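Local coordinates for protein TRAP dicarboxylate transporter-DctP subunit (Rhodobacter sphaeroides, PDB 4PE3) that probably captures a small organic acid, perhaps a dicarboxylate, in the periplasm and delivers it to a TRAP-type membrane transporter, at residues A[170-182]-A[205-217]. Residues are numbered along the deposited sequence; the frame is centred on the assembly and turned at random.
Sequences KGVKVRSPEGLIA and DKGVIDAADYSVF. With ZN (zinc ion), chain F.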
loop_
_atom_site.group_PDB
_atom_site.type_symbol
_atom_site.label_atom_id
_atom_site.label_comp_id
_atom_site.label_asym_id
_atom_site.label_seq_id
_atom_site.Cartn_x
_atom_site.Cartn_y
_atom_site.Cartn_z
ATOM N N LYS A 170 -21.408 11.904 -1.404
ATOM C CA LYS A 170 -22.353 12.168 -0.335
ATOM C C LYS A 170 -23.512 11.197 -0.451
ATOM O O LYS A 170 -24.121 11.056 -1.524
ATOM C CB LYS A 170 -22.843 13.622 -0.374
ATOM C CG LYS A 170 -21.779 14.613 0.049
ATOM C CD LYS A 170 -22.277 16.053 -0.026
ATOM C CE LYS A 170 -21.269 17.038 0.537
ATOM N NZ LYS A 170 -19.945 16.962 -0.146
ATOM N N GLY A 171 -23.782 10.493 0.643
ATOM C CA GLY A 171 -24.911 9.578 0.707
ATOM C C GLY A 171 -24.665 8.184 0.143
ATOM O O GLY A 171 -25.511 7.294 0.286
ATOM N N VAL A 172 -23.531 7.966 -0.514
ATOM C CA VAL A 172 -23.268 6.685 -1.179
ATOM C C VAL A 172 -22.918 5.645 -0.140
ATOM O O VAL A 172 -22.115 5.900 0.762
ATOM C CB VAL A 172 -22.110 6.847 -2.183
ATOM C CG1 VAL A 172 -21.773 5.541 -2.862
ATOM C CG2 VAL A 172 -22.494 7.936 -3.223
ATOM N N LYS A 173 -23.539 4.472 -0.258
ATOM C CA LYS A 173 -23.224 3.340 0.591
ATOM C C LYS A 173 -21.977 2.676 0.041
ATOM O O LYS A 173 -22.018 2.102 -1.035
ATOM C CB LYS A 173 -24.390 2.352 0.641
ATOM C CG LYS A 173 -25.581 2.917 1.396
ATOM C CD LYS A 173 -26.888 2.170 1.134
ATOM C CE LYS A 173 -27.528 2.578 -0.222
ATOM N NZ LYS A 173 -28.958 2.131 -0.434
ATOM N N VAL A 174 -20.866 2.807 0.770
ATOM C CA VAL A 174 -19.558 2.330 0.309
ATOM C C VAL A 174 -19.017 1.243 1.219
ATOM O O VAL A 174 -18.767 1.487 2.396
ATOM C CB VAL A 174 -18.522 3.495 0.324
ATOM C CG1 VAL A 174 -17.159 3.014 -0.140
ATOM C CG2 VAL A 174 -18.991 4.684 -0.501
ATOM N N ARG A 175 -18.859 0.027 0.705
ATOM C CA ARG A 175 -18.161 -0.992 1.473
ATOM C C ARG A 175 -16.749 -0.507 1.822
ATOM O O ARG A 175 -15.955 -0.201 0.936
ATOM C CB ARG A 175 -18.102 -2.314 0.711
ATOM C CG ARG A 175 -17.449 -3.434 1.514
ATOM C CD ARG A 175 -15.985 -3.593 1.212
ATOM N NE ARG A 175 -15.444 -4.743 1.945
ATOM C CZ ARG A 175 -14.291 -5.338 1.673
ATOM N NH1 ARG A 175 -13.516 -4.888 0.695
ATOM N NH2 ARG A 175 -13.915 -6.394 2.394
ATOM N N SER A 176 -16.459 -0.495 3.115
ATOM C CA SER A 176 -15.241 0.132 3.625
ATOM C C SER A 176 -14.681 -0.728 4.743
ATOM O O SER A 176 -15.388 -1.037 5.684
ATOM C CB SER A 176 -15.559 1.519 4.208
ATOM O OG SER A 176 -16.128 2.440 3.294
ATOM N N PRO A 177 -13.397 -1.089 4.669
ATOM C CA PRO A 177 -12.780 -1.680 5.855
ATOM C C PRO A 177 -12.880 -0.745 7.054
ATOM O O PRO A 177 -12.785 0.477 6.910
ATOM C CB PRO A 177 -11.329 -1.865 5.418
ATOM C CG PRO A 177 -11.406 -2.060 3.938
ATOM C CD PRO A 177 -12.483 -1.105 3.517
ATOM N N GLU A 178 -13.125 -1.335 8.216
ATOM C CA GLU A 178 -13.075 -0.696 9.522
ATOM C C GLU A 178 -11.827 0.155 9.683
ATOM O O GLU A 178 -10.758 -0.232 9.228
ATOM C CB GLU A 178 -12.959 -1.815 10.564
ATOM C CG GLU A 178 -13.792 -1.682 11.771
ATOM C CD GLU A 178 -13.978 -3.028 12.435
ATOM O OE1 GLU A 178 -13.185 -3.401 13.314
ATOM O OE2 GLU A 178 -14.906 -3.721 12.040
ATOM N N GLY A 179 -11.954 1.287 10.376
ATOM C CA GLY A 179 -10.812 2.139 10.639
ATOM C C GLY A 179 -10.713 3.343 9.718
ATOM O O GLY A 179 -11.709 3.958 9.354
ATOM N N LEU A 180 -9.494 3.678 9.335
ATOM C CA LEU A 180 -9.254 4.931 8.640
ATOM C C LEU A 180 -9.989 4.994 7.302
ATOM O O LEU A 180 -10.492 6.052 6.935
ATOM C CB LEU A 180 -7.754 5.160 8.467
ATOM C CG LEU A 180 -7.340 6.493 7.850
ATOM C CD1 LEU A 180 -7.821 7.692 8.675
ATOM C CD2 LEU A 180 -5.819 6.497 7.704
ATOM N N ILE A 181 -10.089 3.895 6.567
ATOM C CA ILE A 181 -10.831 3.947 5.299
ATOM C C ILE A 181 -12.290 4.329 5.534
ATOM O O ILE A 181 -12.791 5.275 4.922
ATOM C CB ILE A 181 -10.733 2.637 4.495
ATOM C CG1 ILE A 181 -9.290 2.437 4.051
ATOM C CG2 ILE A 181 -11.645 2.681 3.283
ATOM C CD1 ILE A 181 -8.996 1.038 3.512
ATOM N N ALA A 182 -12.997 3.607 6.399
ATOM C CA ALA A 182 -14.374 3.968 6.705
ATOM C C ALA A 182 -14.479 5.401 7.237
ATOM O O ALA A 182 -15.421 6.126 6.870
ATOM C CB ALA A 182 -14.982 2.996 7.703
ATOM N N ASP A 205 -25.074 -6.208 -6.098
ATOM C CA ASP A 205 -26.193 -6.615 -6.936
ATOM C C ASP A 205 -27.510 -6.362 -6.235
ATOM O O ASP A 205 -28.502 -5.949 -6.858
ATOM C CB ASP A 205 -26.076 -8.102 -7.288
ATOM C CG ASP A 205 -25.893 -8.336 -8.762
ATOM O OD1 ASP A 205 -25.643 -7.358 -9.511
ATOM O OD2 ASP A 205 -26.000 -9.504 -9.170
ATOM N N LYS A 206 -27.538 -6.604 -4.931
ATOM C CA LYS A 206 -28.760 -6.489 -4.151
ATOM C C LYS A 206 -29.090 -5.061 -3.721
ATOM O O LYS A 206 -30.185 -4.808 -3.230
ATOM C CB LYS A 206 -28.694 -7.395 -2.919
ATOM C CG LYS A 206 -28.715 -8.883 -3.251
ATOM C CD LYS A 206 -28.531 -9.749 -2.001
ATOM C CE LYS A 206 -28.614 -11.236 -2.324
ATOM N NZ LYS A 206 -29.988 -11.655 -2.725
ATOM N N GLY A 207 -28.148 -4.131 -3.866
ATOM C CA GLY A 207 -28.405 -2.753 -3.498
ATOM C C GLY A 207 -28.078 -2.426 -2.058
ATOM O O GLY A 207 -28.377 -1.330 -1.583
ATOM N N VAL A 208 -27.429 -3.363 -1.362
ATOM C CA VAL A 208 -26.996 -3.121 0.015
ATOM C C VAL A 208 -25.866 -2.097 0.047
ATOM O O VAL A 208 -25.745 -1.292 0.982
ATOM C CB VAL A 208 -26.506 -4.419 0.664
ATOM C CG1 VAL A 208 -25.844 -4.136 2.003
ATOM C CG2 VAL A 208 -27.667 -5.392 0.812
ATOM N N ILE A 209 -25.020 -2.135 -0.973
ATOM C CA ILE A 209 -24.023 -1.104 -1.217
ATOM C C ILE A 209 -24.118 -0.611 -2.663
ATOM O O ILE A 209 -24.598 -1.316 -3.556
ATOM C CB ILE A 209 -22.580 -1.607 -0.946
ATOM C CG1 ILE A 209 -22.321 -2.905 -1.721
ATOM C CG2 ILE A 209 -22.367 -1.824 0.545
ATOM C CD1 ILE A 209 -20.890 -3.413 -1.631
ATOM N N ASP A 210 -23.642 0.606 -2.878
ATOM C CA ASP A 210 -23.600 1.267 -4.168
ATOM C C ASP A 210 -22.186 1.323 -4.744
ATOM O O ASP A 210 -21.976 1.580 -5.927
ATOM C CB ASP A 210 -24.010 2.758 -4.019
ATOM C CG ASP A 210 -25.342 2.984 -3.297
ATOM O OD1 ASP A 210 -26.378 2.431 -3.728
ATOM O OD2 ASP A 210 -25.378 3.798 -2.336
ATOM N N ALA A 211 -21.202 1.101 -3.883
ATOM C CA ALA A 211 -19.791 1.282 -4.224
ATOM C C ALA A 211 -18.941 0.491 -3.227
ATOM O O ALA A 211 -19.427 0.085 -2.174
ATOM C CB ALA A 211 -19.421 2.760 -4.170
ATOM N N ALA A 212 -17.669 0.304 -3.533
ATOM C CA ALA A 212 -16.823 -0.478 -2.657
ATOM C C ALA A 212 -15.359 -0.224 -2.828
ATOM O O ALA A 212 -14.862 -0.067 -3.935
ATOM C CB ALA A 212 -17.079 -1.976 -2.881
ATOM N N ASP A 213 -14.672 -0.229 -1.687
ATOM C CA ASP A 213 -13.282 -0.637 -1.630
ATOM C C ASP A 213 -13.220 -2.121 -1.939
ATOM O O ASP A 213 -13.919 -2.895 -1.306
ATOM C CB ASP A 213 -12.760 -0.358 -0.208
ATOM C CG ASP A 213 -11.338 -0.817 0.005
ATOM O OD1 ASP A 213 -11.012 -1.969 -0.350
ATOM O OD2 ASP A 213 -10.539 -0.032 0.568
ATOM N N TYR A 214 -12.408 -2.517 -2.908
ATOM C CA TYR A 214 -12.135 -3.922 -3.119
ATOM C C TYR A 214 -10.623 -4.031 -3.308
ATOM O O TYR A 214 -9.861 -3.943 -2.288
ATOM C CB TYR A 214 -12.996 -4.511 -4.254
ATOM C CG TYR A 214 -13.053 -6.025 -4.224
ATOM C CD1 TYR A 214 -13.724 -6.693 -3.208
ATOM C CD2 TYR A 214 -12.408 -6.780 -5.187
ATOM C CE1 TYR A 214 -13.748 -8.072 -3.152
ATOM C CE2 TYR A 214 -12.435 -8.169 -5.145
ATOM C CZ TYR A 214 -13.113 -8.791 -4.134
ATOM O OH TYR A 214 -13.147 -10.162 -4.112
ATOM N N SER A 215 -10.155 -4.066 -4.549
ATOM C CA SER A 215 -8.757 -4.325 -4.856
ATOM C C SER A 215 -8.240 -3.463 -6.018
ATOM O O SER A 215 -8.836 -2.415 -6.329
ATOM C CB SER A 215 -8.587 -5.820 -5.155
ATOM O OG SER A 215 -7.234 -6.221 -5.321
ATOM N N VAL A 216 -7.142 -3.871 -6.645
ATOM C CA VAL A 216 -6.619 -3.218 -7.814
ATOM C C VAL A 216 -7.565 -3.461 -8.987
ATOM O O VAL A 216 -8.358 -4.413 -8.968
ATOM C CB VAL A 216 -5.192 -3.695 -8.122
ATOM C CG1 VAL A 216 -4.299 -3.391 -6.923
ATOM C CG2 VAL A 216 -5.142 -5.185 -8.460
ATOM N N PHE A 217 -7.484 -2.609 -9.994
ATOM C CA PHE A 217 -8.417 -2.692 -11.122
ATOM C C PHE A 217 -8.468 -4.076 -11.761
ATOM O O PHE A 217 -9.550 -4.574 -12.114
ATOM C CB PHE A 217 -8.130 -1.631 -12.186
ATOM C CG PHE A 217 -9.276 -1.422 -13.157
ATOM C CD1 PHE A 217 -9.437 -2.265 -14.259
ATOM C CD2 PHE A 217 -10.207 -0.434 -12.948
ATOM C CE1 PHE A 217 -10.494 -2.074 -15.144
ATOM C CE2 PHE A 217 -11.270 -0.238 -13.829
ATOM C CZ PHE A 217 -11.412 -1.058 -14.922
HETATM ZN ZN ZN F . -9.114 -2.512 -0.540
HETATM O O HOH W 1 -8.171 -1.181 0.779
HETATM O O HOH W 2 -8.996 -4.254 0.428
#
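R175 sets CG anti to its N (chi1 -177°) and then bends at chi2, which carries the guanidinium along the neighbouring strand to D213. NH1 meets D213 O at 2.9 Å in the guanidinium plane but above the carbonyl plane, while NE and NH2 bind L195 O and S197 OG, so three N-H groups fix the rotation of the guanidinium. R175 CB lies 3.8 Å from both A212 CB and I209 CD1. Strands 173-175 and 211-213 pair in parallel in a mixed sheet of the solute-binding protein fold, with R175 N bonded to A211 O and D213 N to R175 O. At the start of the pairing D210 N reaches K173 O, and D210 OD2 accepts K173 N at 2.9 Å on its anti side; K173 NZ stays 4.2 Å from D210 OD1, too far for a salt bridge. With an alanine in place of D210, K173 N would probably lose this acceptor and the K173 ammonium one nearby opposite charge. At the other end chi1 of 177° puts the D213 carboxylate beside the zinc ion, which OD1 binds at 2.0 Å together with Y214 O, E155 and two waters. OD2 takes bonds from one of these waters and from H238; the side chains of I181 and P177 each cross that of D213 at about a right angle, I181 CD1 3.5 Å and P177 CD 3.7 Å from D213 OD2.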